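Local structure of vitamin B12-binding protein (Vibrio cholerae O395, 5YSC) at residues I211-H216 with D237-L242; A37-K42 with H123-P128; Q66-E71 with A94-L99; T31-A36 with P250-L255. The protein binds vitamin B12 in the periplasm and, as part of the BtuCDF importer, probably delivers it to the membrane subunit BtuC. All coordinates share one frame; numbering follows the deposited sequence.

The four contacts sample both lobes of a cobalamin-binding protein and the seam between them. Interaction 1 is buried sheet pairing in the C-terminal lobe, carried by backbone hydrogen bonds. Interactions 2 and 3 lie in the N-terminal lobe, each centred about 22 Å from the centre of the chain: the first is a small buried loop contact built on one serine hydroxyl and two waters, the second a partly buried, purely apolar joint between helices. Interaction 4, the most central, ties the lobes together through a salt bridge, with Pro250 of segment 250-255 touching the ligand. Interaction 4 uses helix 28-36 and interaction 2 the loop that follows it: Leu39 N lies 2.9 Å from Ala34 O.

Interaction 1: I211-H216 with D237-L242; sequences IFTSEH and DQVWAL
A beta-alpha-beta crossover of the C-terminal lobe brings Ile211-Thr213 alongside Val239-Ala241, the latter strand forming one margin of a four-stranded parallel sheet. The pairing is a compact example of parallel-strand chemistry. Ile211 N bonds to Gln238 O and Ile211 O receives Trp240 N; two residues on, Thr213 N bonds to Trp240 O at 2.8 Å and Thr213 O receives Leu242 N at 2.9 Å. The strand axes are turned 27° from exact alignment, as befits a twisted sheet.

The two faces are packed differently. On one, Ile211 and Val239 stand side by side, CB of the isoleucine 4.0 Å from CG2 of the valine, while Ala241 CB reaches the backbone of Ser214 just before helix 215-220. On the other lie Phe212 and Trp240. The phenylalanine turns its CG anti to its own carbonyl carbon (chi1 -71°), and from there its rim atom CE1 comes to the edge of the indole, 3.8 Å from Trp240 CE3. Helix 254-267 packs on this face, Tyr264 stacking on the tryptophan and Leu265 touching Phe212. Leu242, next in sequence after Ala241, lies over one face of the Phe212 ring, its CD1 only 3.4 Å from Phe212 CG.

Interaction 2: A37-K42 with H123-P128; sequences AGLGDK and HYSANP
Tyr124 opens the contact modestly: its CB lies 4.2 Å from CD2 of Leu39, while its ring leads away to meet Phe18 edge-to-face. The same leucine methyl continues onto the next residue, reaching Ser125 CA at 3.6 Å, so one branch of Leu39 spans two successive positions of the loop. Leu39 also touches Leu121 of helix 112-122 and Ile23 of strand 23-25.

Ser125 carries the polar part. Its hydroxyl stands anti to the backbone nitrogen (chi1 175°), a setting that aims it across the gap, and it donates to Gly38 O at 2.8 Å. The approach is not on a lone pair: the hydroxyl oxygen sits above the carbonyl plane, 39° out of it. Ser125 OG is also an acceptor, taking the backbone N-H of Asn127 at 3.0 Å; donor bond and acceptor bond together hold the hydroxyl in place.

Ala126 contributes its backbone N-H, which is bound by a water that in turn donates to Gly38 O. Asn127 then supplies its carbonyl oxygen to a second water, 2.8 Å away; that water also donates to Ala37 O, at 2.6 Å. The carbonyls of Ala37 and Gly38, just past the end of helix 28-36, are thus tied to the loop: Gly38 O directly and through water, Ala37 O through water.

The serine arrangement is an ST turn, and it docks on the Schellman motif in which Gly38, with its positive phi, is the C-prime residue ending helix 28-36.

Interaction 3: Q66-E71 with A94-L99; sequences QTINIE and AKLRQL
A lysine serves here as a hydrocarbon: Lys95 lays its aliphatic chain on the end of Ile70, and no hydrogen bond joins the two segments. The contact belongs to the alpha/beta layer packing of the N-terminal lobe, where the start of helix 70-76 meets helix 90-98; strand 80-83 lies between the two helices in sequence. Bending at chi2 and chi3 carries the lysine chain across the isoleucine at about a right angle, and Ile70 CD1 lies 3.6 Å from Lys95 CE and 3.8 Å from Lys95 CB.

Ile70 is the centre of the joint: its CG1-CD1 branch meets Lys95 and Leu96, and its CG2 methyl meets Leu99. Its CG1 comes within 4.3 Å of Leu96 CD2, on the inner side, where Leu96 also packs on Ile73 and on Ile103 of strand 103-105. Ile68 adds a looser touch to the same leucine, Ile68 CG2 lying 4.5 Å from Leu96 CD1; the side chain of Ile68 is about 7 Å from the bound cobalamin.

Asn69 sits at the N-cap between the two isoleucines, its OD1 accepting from Lys72 N, and so helps set where the helix begins. Helix 70-76 also carries Glu71, predicted to be important for BtuC binding. At the outer margin Leu99 crosses Ile70 obliquely, with Leu99 CD1 4.1 Å from Ile70 CG2.

Interaction 4: T31-A36 with P250-L255; sequences TEIAYA and PTPRTL
Arg253 presents the edge of its guanidinium to the carboxylate of Glu32, side-on, with one nitrogen for each oxygen. Arg253 NE bonds to Glu32 OE1 at 2.9 Å, and Arg253 NH2 to Glu32 OE2 at 2.8 Å, the latter almost straight at 175°. The oxygens lie in or near the guanidinium plane, but the two flat groups are turned 45° against each other: OE1 is met on its syn side, whereas OE2 is approached from above the carboxylate plane. Tyr52 adds a cation-pi contact to the same arginine. Glu32 OE2 has a further salt-bridge partner in Arg249 and receives a bond from a water, surroundings that would probably keep this buried glutamate ionised.

The same water accepts a hydrogen bond from Thr251 OG1, and the threonine methyl CG2 packs 3.6 Å from Glu32 CD. Thr251 and Thr254 form a capping box at the start of helix 254-267, with Thr251 N bonded to Thr254 OG1 at 2.9 Å. Helix 28-36 of the N-terminal lobe docks against the entry to the C-terminal helix, at the seam of a two-lobed binding protein; the adjoining Pro250 touches the bound cobalamin.

Beyond the charged pair the contact turns apolar. Ile33 CD1 rests 3.6 Å from Pro252 CD, and one helical turn on from Glu32, Ala36 CB reaches Pro252 CG at 4.0 Å.

Interaction 1: I211-H216 with D237-L242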
loop_
_atom_site.group_PDB
_atom_site.type_symbol
_atom_site.label_atom_id
_atom_site.label_comp_id
_atom_site.label_asym_id
_atom_site.label_seq_id
_atom_site.Cartn_x
_atom_site.Cartn_y
_atom_site.Cartn_z
ATOM N N ILE A 211 -12.880 -14.064 -0.741
ATOM C CA ILE A 211 -11.642 -13.987 -1.516
ATOM C C ILE A 211 -11.564 -12.623 -2.195
ATOM O O ILE A 211 -12.479 -12.235 -2.926
ATOM C CB ILE A 211 -11.559 -15.116 -2.549
ATOM C CG1 ILE A 211 -11.443 -16.460 -1.805
ATOM C CG2 ILE A 211 -10.356 -14.909 -3.442
ATOM C CD1 ILE A 211 -11.582 -17.694 -2.686
ATOM N N PHE A 212 -10.464 -11.918 -1.970
ATOM C CA PHE A 212 -10.156 -10.677 -2.661
ATOM C C PHE A 212 -9.061 -10.906 -3.692
ATOM O O PHE A 212 -8.076 -11.608 -3.420
ATOM C CB PHE A 212 -9.717 -9.603 -1.674
ATOM C CG PHE A 212 -10.839 -9.090 -0.795
ATOM C CD1 PHE A 212 -11.980 -8.534 -1.344
ATOM C CD2 PHE A 212 -10.764 -9.228 0.575
ATOM C CE1 PHE A 212 -12.964 -8.076 -0.545
ATOM C CE2 PHE A 212 -11.770 -8.791 1.402
ATOM C CZ PHE A 212 -12.882 -8.206 0.835
ATOM N N THR A 213 -9.216 -10.293 -4.863
ATOM C CA THR A 213 -8.293 -10.504 -5.968
ATOM C C THR A 213 -8.181 -9.192 -6.763
ATOM O O THR A 213 -8.492 -8.113 -6.248
ATOM C CB THR A 213 -8.762 -11.718 -6.799
ATOM O OG1 THR A 213 -7.754 -12.091 -7.764
ATOM C CG2 THR A 213 -10.116 -11.402 -7.522
ATOM N N SER A 214 -7.743 -9.288 -8.023
ATOM C CA SER A 214 -7.521 -8.135 -8.880
ATOM C C SER A 214 -8.689 -7.936 -9.843
ATOM O O SER A 214 -9.467 -8.852 -10.130
ATOM C CB SER A 214 -6.226 -8.307 -9.679
ATOM O OG SER A 214 -6.370 -9.372 -10.616
ATOM N N GLU A 215 -8.787 -6.711 -10.362
ATOM C CA GLU A 215 -9.799 -6.426 -11.366
ATOM C C GLU A 215 -9.546 -7.267 -12.598
ATOM O O GLU A 215 -10.487 -7.748 -13.240
ATOM C CB GLU A 215 -9.790 -4.928 -11.661
ATOM C CG GLU A 215 -10.120 -4.122 -10.406
ATOM C CD GLU A 215 -10.122 -2.609 -10.591
ATOM O OE1 GLU A 215 -9.646 -1.905 -9.667
ATOM O OE2 GLU A 215 -10.609 -2.120 -11.638
ATOM N N HIS A 216 -8.272 -7.560 -12.835
ATOM C CA HIS A 216 -7.820 -8.299 -14.009
ATOM C C HIS A 216 -8.327 -9.736 -13.950
ATOM O O HIS A 216 -8.885 -10.257 -14.925
ATOM C CB HIS A 216 -6.280 -8.256 -14.078
ATOM C CG HIS A 216 -5.654 -7.200 -13.197
ATOM N ND1 HIS A 216 -6.227 -5.958 -12.986
ATOM C CD2 HIS A 216 -4.522 -7.215 -12.448
ATOM C CE1 HIS A 216 -5.477 -5.257 -12.156
ATOM N NE2 HIS A 216 -4.433 -5.993 -11.818
ATOM N N ASP A 237 -20.839 -15.942 -3.785
ATOM C CA ASP A 237 -20.576 -14.799 -4.663
ATOM C C ASP A 237 -19.777 -13.721 -3.929
ATOM O O ASP A 237 -20.059 -12.522 -4.029
ATOM C CB ASP A 237 -21.889 -14.237 -5.206
ATOM C CG ASP A 237 -21.694 -13.107 -6.203
ATOM O OD1 ASP A 237 -20.587 -12.973 -6.774
ATOM O OD2 ASP A 237 -22.670 -12.342 -6.421
ATOM N N GLN A 238 -18.763 -14.160 -3.182
ATOM C CA GLN A 238 -17.919 -13.277 -2.385
ATOM C C GLN A 238 -16.462 -13.380 -2.820
ATOM O O GLN A 238 -15.544 -13.410 -1.993
ATOM C CB GLN A 238 -18.084 -13.574 -0.900
ATOM C CG GLN A 238 -19.524 -13.394 -0.456
ATOM C CD GLN A 238 -19.759 -13.509 1.055
ATOM O OE1 GLN A 238 -20.784 -13.055 1.559
ATOM N NE2 GLN A 238 -18.822 -14.122 1.777
ATOM N N VAL A 239 -16.246 -13.407 -4.132
ATOM C CA VAL A 239 -14.937 -13.200 -4.720
ATOM C C VAL A 239 -15.006 -11.841 -5.380
ATOM O O VAL A 239 -15.790 -11.640 -6.324
ATOM C CB VAL A 239 -14.563 -14.291 -5.726
ATOM C CG1 VAL A 239 -13.176 -14.052 -6.249
ATOM C CG2 VAL A 239 -14.675 -15.665 -5.050
ATOM N N TRP A 240 -14.189 -10.904 -4.886
ATOM C CA TRP A 240 -14.246 -9.527 -5.347
ATOM C C TRP A 240 -12.856 -8.990 -5.650
ATOM O O TRP A 240 -11.871 -9.311 -4.977
ATOM C CB TRP A 240 -14.893 -8.626 -4.299
ATOM C CG TRP A 240 -16.322 -8.917 -4.013
ATOM C CD1 TRP A 240 -17.348 -8.846 -4.901
ATOM C CD2 TRP A 240 -16.916 -9.248 -2.735
ATOM N NE1 TRP A 240 -18.546 -9.133 -4.267
ATOM C CE2 TRP A 240 -18.304 -9.376 -2.943
ATOM C CE3 TRP A 240 -16.409 -9.431 -1.437
ATOM C CZ2 TRP A 240 -19.192 -9.690 -1.902
ATOM C CZ3 TRP A 240 -17.282 -9.734 -0.412
ATOM C CH2 TRP A 240 -18.665 -9.859 -0.649
ATOM N N ALA A 241 -12.789 -8.150 -6.672
ATOM C CA ALA A 241 -11.578 -7.383 -6.928
ATOM C C ALA A 241 -11.459 -6.211 -5.975
ATOM O O ALA A 241 -12.458 -5.578 -5.648
ATOM C CB ALA A 241 -11.572 -6.839 -8.337
ATOM N N LEU A 242 -10.219 -5.878 -5.601
ATOM C CA LEU A 242 -9.900 -4.658 -4.880
ATOM C C LEU A 242 -8.990 -3.812 -5.750
ATOM O O LEU A 242 -8.215 -4.348 -6.547
ATOM C CB LEU A 242 -9.207 -4.959 -3.551
ATOM C CG LEU A 242 -10.106 -5.726 -2.573
ATOM C CD1 LEU A 242 -9.312 -6.125 -1.324
ATOM C CD2 LEU A 242 -11.360 -4.945 -2.187
#

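Interaction 2: A37-K42 with H123-P128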
loop_
_atom_site.group_PDB
_atom_site.type_symbol
_atom_site.label_atom_id
_atom_site.label_comp_id
_atom_site.label_asym_id
_atom_site.label_seq_id
_atom_site.Cartn_x
_atom_site.Cartn_y
_atom_site.Cartn_z
ATOM N N ALA A 37 2.091 16.112 0.835
ATOM C CA ALA A 37 2.852 16.852 1.824
ATOM C C ALA A 37 3.331 18.177 1.304
ATOM O O ALA A 37 4.095 18.840 2.011
ATOM C CB ALA A 37 4.061 16.027 2.300
ATOM N N GLY A 38 2.930 18.578 0.097
ATOM C CA GLY A 38 3.408 19.831 -0.461
ATOM C C GLY A 38 4.856 19.830 -0.906
ATOM O O GLY A 38 5.546 20.857 -0.784
ATOM N N LEU A 39 5.342 18.687 -1.399
ATOM C CA LEU A 39 6.692 18.530 -1.928
ATOM C C LEU A 39 6.722 18.236 -3.417
ATOM O O LEU A 39 7.811 18.095 -3.989
ATOM C CB LEU A 39 7.421 17.389 -1.195
ATOM C CG LEU A 39 7.402 17.430 0.340
ATOM C CD1 LEU A 39 8.168 16.269 0.966
ATOM C CD2 LEU A 39 8.027 18.737 0.793
ATOM N N GLY A 40 5.565 18.065 -4.063
ATOM C CA GLY A 40 5.561 17.520 -5.412
ATOM C C GLY A 40 6.349 18.351 -6.400
ATOM O O GLY A 40 7.010 17.804 -7.297
ATOM N N ASP A 41 6.299 19.668 -6.250
ATOM C CA ASP A 41 6.995 20.562 -7.166
ATOM C C ASP A 41 8.509 20.444 -7.061
ATOM O O ASP A 41 9.233 20.860 -7.963
ATOM C CB ASP A 41 6.578 22.009 -6.911
ATOM C CG ASP A 41 5.123 22.253 -7.221
ATOM O OD1 ASP A 41 4.493 21.379 -7.844
ATOM O OD2 ASP A 41 4.608 23.319 -6.840
ATOM N N LYS A 42 8.980 19.879 -5.956
ATOM C CA LYS A 42 10.424 19.739 -5.720
ATOM C C LYS A 42 10.958 18.356 -6.059
ATOM O O LYS A 42 12.169 18.128 -5.950
ATOM C CB LYS A 42 10.770 20.067 -4.267
ATOM C CG LYS A 42 10.335 21.424 -3.814
ATOM C CD LYS A 42 10.874 22.482 -4.699
ATOM C CE LYS A 42 10.603 23.819 -4.076
ATOM N NZ LYS A 42 10.852 24.846 -5.086
ATOM N N HIS A 123 7.479 18.939 6.999
ATOM C CA HIS A 123 8.573 19.726 7.575
ATOM C C HIS A 123 9.589 20.153 6.530
ATOM O O HIS A 123 10.403 21.054 6.785
ATOM C CB HIS A 123 9.294 18.932 8.667
ATOM C CG HIS A 123 8.504 18.775 9.919
ATOM N ND1 HIS A 123 7.278 18.157 9.951
ATOM C CD2 HIS A 123 8.764 19.157 11.189
ATOM C CE1 HIS A 123 6.816 18.163 11.186
ATOM N NE2 HIS A 123 7.696 18.769 11.955
ATOM N N TYR A 124 9.584 19.500 5.378
ATOM C CA TYR A 124 10.560 19.818 4.351
ATOM C C TYR A 124 9.947 20.703 3.290
ATOM O O TYR A 124 10.572 20.976 2.273
ATOM C CB TYR A 124 11.099 18.550 3.693
ATOM C CG TYR A 124 11.829 17.635 4.635
ATOM C CD1 TYR A 124 13.190 17.768 4.847
ATOM C CD2 TYR A 124 11.159 16.637 5.310
ATOM C CE1 TYR A 124 13.856 16.930 5.704
ATOM C CE2 TYR A 124 11.817 15.796 6.168
ATOM C CZ TYR A 124 13.163 15.945 6.366
ATOM O OH TYR A 124 13.811 15.097 7.231
ATOM N N SER A 125 8.718 21.142 3.522
ATOM C CA SER A 125 8.010 21.893 2.500
ATOM C C SER A 125 8.221 23.388 2.700
ATOM O O SER A 125 8.390 23.863 3.827
ATOM C CB SER A 125 6.514 21.572 2.532
ATOM O OG SER A 125 5.800 22.381 1.607
ATOM N N ALA A 126 8.203 24.122 1.584
ATOM C CA ALA A 126 8.217 25.583 1.639
ATOM C C ALA A 126 6.886 26.134 2.120
ATOM O O ALA A 126 6.825 27.289 2.565
ATOM C CB ALA A 126 8.560 26.157 0.270
ATOM N N ASN A 127 5.834 25.317 2.065
ATOM C CA ASN A 127 4.494 25.680 2.515
ATOM C C ASN A 127 3.968 24.564 3.417
ATOM O O ASN A 127 3.072 23.799 3.041
ATOM C CB ASN A 127 3.577 25.931 1.311
ATOM C CG ASN A 127 4.162 26.945 0.317
ATOM O OD1 ASN A 127 4.037 28.150 0.516
ATOM N ND2 ASN A 127 4.821 26.457 -0.736
ATOM N N PRO A 128 4.501 24.449 4.637
ATOM C CA PRO A 128 4.125 23.319 5.496
ATOM C C PRO A 128 2.633 23.187 5.781
ATOM O O PRO A 128 2.215 22.117 6.238
ATOM C CB PRO A 128 4.898 23.590 6.792
ATOM C CG PRO A 128 6.030 24.518 6.370
ATOM C CD PRO A 128 5.481 25.343 5.276
HETATM O O HOH W 1 3.396 20.997 3.233
HETATM O O HOH W 2 8.156 22.726 -0.734
#

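Interaction 3: Q66-E71 with A94-L99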
loop_
_atom_site.group_PDB
_atom_site.type_symbol
_atom_site.label_atom_id
_atom_site.label_comp_id
_atom_site.label_asym_id
_atom_site.label_seq_id
_atom_site.Cartn_x
_atom_site.Cartn_y
_atom_site.Cartn_z
ATOM N N GLN A 66 13.577 -4.222 -8.115
ATOM C CA GLN A 66 14.804 -4.981 -7.941
ATOM C C GLN A 66 16.032 -4.101 -7.721
ATOM O O GLN A 66 16.990 -4.524 -7.096
ATOM C CB GLN A 66 15.026 -5.919 -9.131
ATOM C CG GLN A 66 14.833 -5.258 -10.478
ATOM C CD GLN A 66 14.476 -6.244 -11.572
ATOM O OE1 GLN A 66 14.412 -7.449 -11.338
ATOM N NE2 GLN A 66 14.248 -5.735 -12.779
ATOM N N THR A 67 15.987 -2.872 -8.218
ATOM C CA THR A 67 17.169 -2.025 -8.264
ATOM C C THR A 67 16.869 -0.565 -7.991
ATOM O O THR A 67 15.943 -0.001 -8.583
ATOM C CB THR A 67 17.810 -2.101 -9.649
ATOM O OG1 THR A 67 17.601 -3.417 -10.186
ATOM C CG2 THR A 67 19.290 -1.779 -9.569
ATOM N N ILE A 68 17.733 0.067 -7.197
ATOM C CA ILE A 68 17.810 1.517 -7.102
ATOM C C ILE A 68 18.979 1.984 -7.957
ATOM O O ILE A 68 20.103 1.489 -7.802
ATOM C CB ILE A 68 18.008 1.976 -5.651
ATOM C CG1 ILE A 68 16.798 1.598 -4.769
ATOM C CG2 ILE A 68 18.274 3.471 -5.616
ATOM C CD1 ILE A 68 16.920 2.065 -3.336
ATOM N N ASN A 69 18.731 2.968 -8.828
ATOM C CA ASN A 69 19.745 3.460 -9.749
ATOM C C ASN A 69 20.587 4.513 -9.044
ATOM O O ASN A 69 20.372 5.721 -9.149
ATOM C CB ASN A 69 19.099 4.020 -11.008
ATOM C CG ASN A 69 20.103 4.285 -12.113
ATOM O OD1 ASN A 69 21.274 4.609 -11.858
ATOM N ND2 ASN A 69 19.648 4.146 -13.355
ATOM N N ILE A 70 21.610 4.037 -8.330
ATOM C CA ILE A 70 22.416 4.950 -7.525
ATOM C C ILE A 70 23.219 5.891 -8.408
ATOM O O ILE A 70 23.461 7.029 -8.027
ATOM C CB ILE A 70 23.339 4.198 -6.554
ATOM C CG1 ILE A 70 22.470 3.519 -5.496
ATOM C CG2 ILE A 70 24.365 5.163 -5.875
ATOM C CD1 ILE A 70 23.218 2.720 -4.512
ATOM N N GLU A 71 23.668 5.420 -9.560
ATOM C CA GLU A 71 24.404 6.275 -10.480
ATOM C C GLU A 71 23.587 7.509 -10.826
ATOM O O GLU A 71 24.071 8.640 -10.726
ATOM C CB GLU A 71 24.750 5.493 -11.736
ATOM C CG GLU A 71 25.640 6.248 -12.713
ATOM C CD GLU A 71 26.195 5.368 -13.812
ATOM O OE1 GLU A 71 25.788 4.191 -13.930
ATOM O OE2 GLU A 71 27.054 5.863 -14.561
ATOM N N ALA A 94 21.400 1.321 2.286
ATOM C CA ALA A 94 22.561 1.493 3.147
ATOM C C ALA A 94 23.632 2.290 2.420
ATOM O O ALA A 94 24.240 3.204 2.994
ATOM C CB ALA A 94 23.104 0.129 3.605
ATOM N N LYS A 95 23.849 1.988 1.136
ATOM C CA LYS A 95 24.812 2.764 0.350
ATOM C C LYS A 95 24.449 4.238 0.363
ATOM O O LYS A 95 25.307 5.100 0.586
ATOM C CB LYS A 95 24.877 2.251 -1.091
ATOM C CG LYS A 95 26.184 1.587 -1.483
ATOM C CD LYS A 95 25.983 0.195 -2.045
ATOM C CE LYS A 95 25.551 0.219 -3.493
ATOM N NZ LYS A 95 24.857 -1.034 -3.998
ATOM N N LEU A 96 23.170 4.551 0.117
ATOM C CA LEU A 96 22.740 5.947 0.114
ATOM C C LEU A 96 22.987 6.605 1.465
ATOM O O LEU A 96 23.354 7.792 1.530
ATOM C CB LEU A 96 21.257 6.031 -0.268
ATOM C CG LEU A 96 20.967 5.703 -1.727
ATOM C CD1 LEU A 96 19.441 5.702 -1.929
ATOM C CD2 LEU A 96 21.653 6.666 -2.680
ATOM N N ARG A 97 22.742 5.875 2.554
ATOM C CA ARG A 97 23.029 6.415 3.872
ATOM C C ARG A 97 24.527 6.654 4.016
ATOM O O ARG A 97 24.953 7.697 4.517
ATOM C CB ARG A 97 22.530 5.474 4.970
ATOM C CG ARG A 97 21.012 5.410 5.119
ATOM C CD ARG A 97 20.546 4.720 6.421
ATOM N NE ARG A 97 20.927 3.311 6.509
ATOM C CZ ARG A 97 20.233 2.302 5.974
ATOM N NH1 ARG A 97 19.104 2.545 5.287
ATOM N NH2 ARG A 97 20.659 1.043 6.126
ATOM N N GLN A 98 25.340 5.706 3.548
ATOM C CA GLN A 98 26.784 5.834 3.720
ATOM C C GLN A 98 27.329 6.970 2.875
ATOM O O GLN A 98 28.325 7.601 3.247
ATOM C CB GLN A 98 27.467 4.484 3.417
ATOM C CG GLN A 98 27.726 3.651 4.718
ATOM C CD GLN A 98 27.912 2.132 4.503
ATOM O OE1 GLN A 98 27.771 1.614 3.386
ATOM N NE2 GLN A 98 28.225 1.423 5.595
ATOM N N LEU A 99 26.660 7.282 1.769
ATOM C CA LEU A 99 27.046 8.392 0.915
ATOM C C LEU A 99 26.660 9.745 1.491
ATOM O O LEU A 99 27.003 10.761 0.885
ATOM C CB LEU A 99 26.412 8.228 -0.457
ATOM C CG LEU A 99 27.045 7.194 -1.382
ATOM C CD1 LEU A 99 26.142 6.959 -2.606
ATOM C CD2 LEU A 99 28.400 7.692 -1.809
#

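Interaction 4: T31-A36 with P250-L255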
loop_
_atom_site.group_PDB
_atom_site.type_symbol
_atom_site.label_atom_id
_atom_site.label_comp_id
_atom_site.label_asym_id
_atom_site.label_seq_id
_atom_site.Cartn_x
_atom_site.Cartn_y
_atom_site.Cartn_z
ATOM N N THR A 31 5.733 8.748 -3.565
ATOM C CA THR A 31 5.426 9.827 -4.471
ATOM C C THR A 31 4.060 10.413 -4.148
ATOM O O THR A 31 3.905 11.642 -4.110
ATOM C CB THR A 31 5.502 9.306 -5.902
ATOM O OG1 THR A 31 6.845 8.876 -6.147
ATOM C CG2 THR A 31 5.083 10.361 -6.910
ATOM N N GLU A 32 3.082 9.563 -3.862
ATOM C CA GLU A 32 1.781 10.105 -3.477
ATOM C C GLU A 32 1.892 10.960 -2.213
ATOM O O GLU A 32 1.339 12.063 -2.138
ATOM C CB GLU A 32 0.739 8.981 -3.305
ATOM C CG GLU A 32 0.455 8.203 -4.621
ATOM C CD GLU A 32 -0.843 7.440 -4.657
ATOM O OE1 GLU A 32 -1.873 7.952 -4.162
ATOM O OE2 GLU A 32 -0.840 6.313 -5.215
ATOM N N ILE A 33 2.575 10.449 -1.184
ATOM C CA ILE A 33 2.665 11.175 0.082
ATOM C C ILE A 33 3.450 12.453 -0.091
ATOM O O ILE A 33 3.150 13.468 0.562
ATOM C CB ILE A 33 3.279 10.266 1.161
ATOM C CG1 ILE A 33 2.285 9.155 1.546
ATOM C CG2 ILE A 33 3.679 11.076 2.340
ATOM C CD1 ILE A 33 1.042 9.609 2.016
ATOM N N ALA A 34 4.465 12.428 -0.959
ATOM C CA ALA A 34 5.246 13.639 -1.231
ATOM C C ALA A 34 4.359 14.743 -1.801
ATOM O O ALA A 34 4.409 15.893 -1.338
ATOM C CB ALA A 34 6.424 13.330 -2.159
ATOM N N TYR A 35 3.519 14.414 -2.792
ATOM C CA TYR A 35 2.607 15.435 -3.320
ATOM C C TYR A 35 1.624 15.908 -2.262
ATOM O O TYR A 35 1.391 17.123 -2.135
ATOM C CB TYR A 35 1.851 14.919 -4.547
ATOM C CG TYR A 35 2.603 15.103 -5.840
ATOM C CD1 TYR A 35 3.491 14.147 -6.268
ATOM C CD2 TYR A 35 2.418 16.224 -6.656
ATOM C CE1 TYR A 35 4.192 14.283 -7.440
ATOM C CE2 TYR A 35 3.122 16.365 -7.827
ATOM C CZ TYR A 35 4.008 15.380 -8.229
ATOM O OH TYR A 35 4.720 15.496 -9.444
ATOM N N ALA A 36 1.076 14.983 -1.454
ATOM C CA ALA A 36 0.133 15.388 -0.410
ATOM C C ALA A 36 0.790 16.283 0.637
ATOM O O ALA A 36 0.104 17.105 1.273
ATOM C CB ALA A 36 -0.465 14.166 0.265
ATOM N N PRO A 250 0.481 2.796 0.771
ATOM C CA PRO A 250 -0.074 3.580 1.876
ATOM C C PRO A 250 -0.052 5.077 1.614
ATOM O O PRO A 250 1.010 5.715 1.629
ATOM C CB PRO A 250 0.834 3.216 3.063
ATOM C CG PRO A 250 1.595 2.042 2.630
ATOM C CD PRO A 250 1.715 2.093 1.158
ATOM N N THR A 251 -1.241 5.624 1.285
ATOM C CA THR A 251 -1.388 6.965 0.742
ATOM C C THR A 251 -2.733 7.502 1.203
ATOM O O THR A 251 -3.522 6.772 1.808
ATOM C CB THR A 251 -1.413 6.996 -0.789
ATOM O OG1 THR A 251 -2.661 6.425 -1.183
ATOM C CG2 THR A 251 -0.323 6.136 -1.394
ATOM N N PRO A 252 -3.041 8.758 0.918
ATOM C CA PRO A 252 -4.426 9.216 1.152
ATOM C C PRO A 252 -5.477 8.371 0.471
ATOM O O PRO A 252 -6.581 8.226 1.031
ATOM C CB PRO A 252 -4.397 10.639 0.588
ATOM C CG PRO A 252 -2.924 11.052 0.824
ATOM C CD PRO A 252 -2.181 9.837 0.435
ATOM N N ARG A 253 -5.172 7.793 -0.705
ATOM C CA ARG A 253 -6.160 6.970 -1.375
ATOM C C ARG A 253 -6.402 5.654 -0.651
ATOM O O ARG A 253 -7.388 4.971 -0.931
ATOM C CB ARG A 253 -5.755 6.779 -2.841
ATOM C CG ARG A 253 -5.588 8.066 -3.574
ATOM C CD ARG A 253 -5.575 7.871 -5.070
ATOM N NE ARG A 253 -4.369 7.190 -5.512
ATOM C CZ ARG A 253 -4.204 6.540 -6.656
ATOM N NH1 ARG A 253 -5.210 6.361 -7.504
ATOM N NH2 ARG A 253 -3.004 5.996 -6.932
ATOM N N THR A 254 -5.553 5.272 0.298
ATOM C CA THR A 254 -5.857 4.081 1.076
ATOM C C THR A 254 -7.178 4.224 1.812
ATOM O O THR A 254 -7.840 3.229 2.049
ATOM C CB THR A 254 -4.708 3.774 2.044
ATOM O OG1 THR A 254 -3.472 3.754 1.305
ATOM C CG2 THR A 254 -4.889 2.427 2.757
ATOM N N LEU A 255 -7.630 5.442 2.111
ATOM C CA LEU A 255 -8.941 5.525 2.734
ATOM C C LEU A 255 -10.068 5.138 1.772
ATOM O O LEU A 255 -11.096 4.639 2.233
ATOM C CB LEU A 255 -9.146 6.910 3.315
ATOM C CG LEU A 255 -8.101 7.214 4.394
ATOM C CD1 LEU A 255 -8.426 8.580 5.021
ATOM C CD2 LEU A 255 -7.957 6.140 5.464
HETATM O O HOH W 3 -2.646 4.945 -3.507
#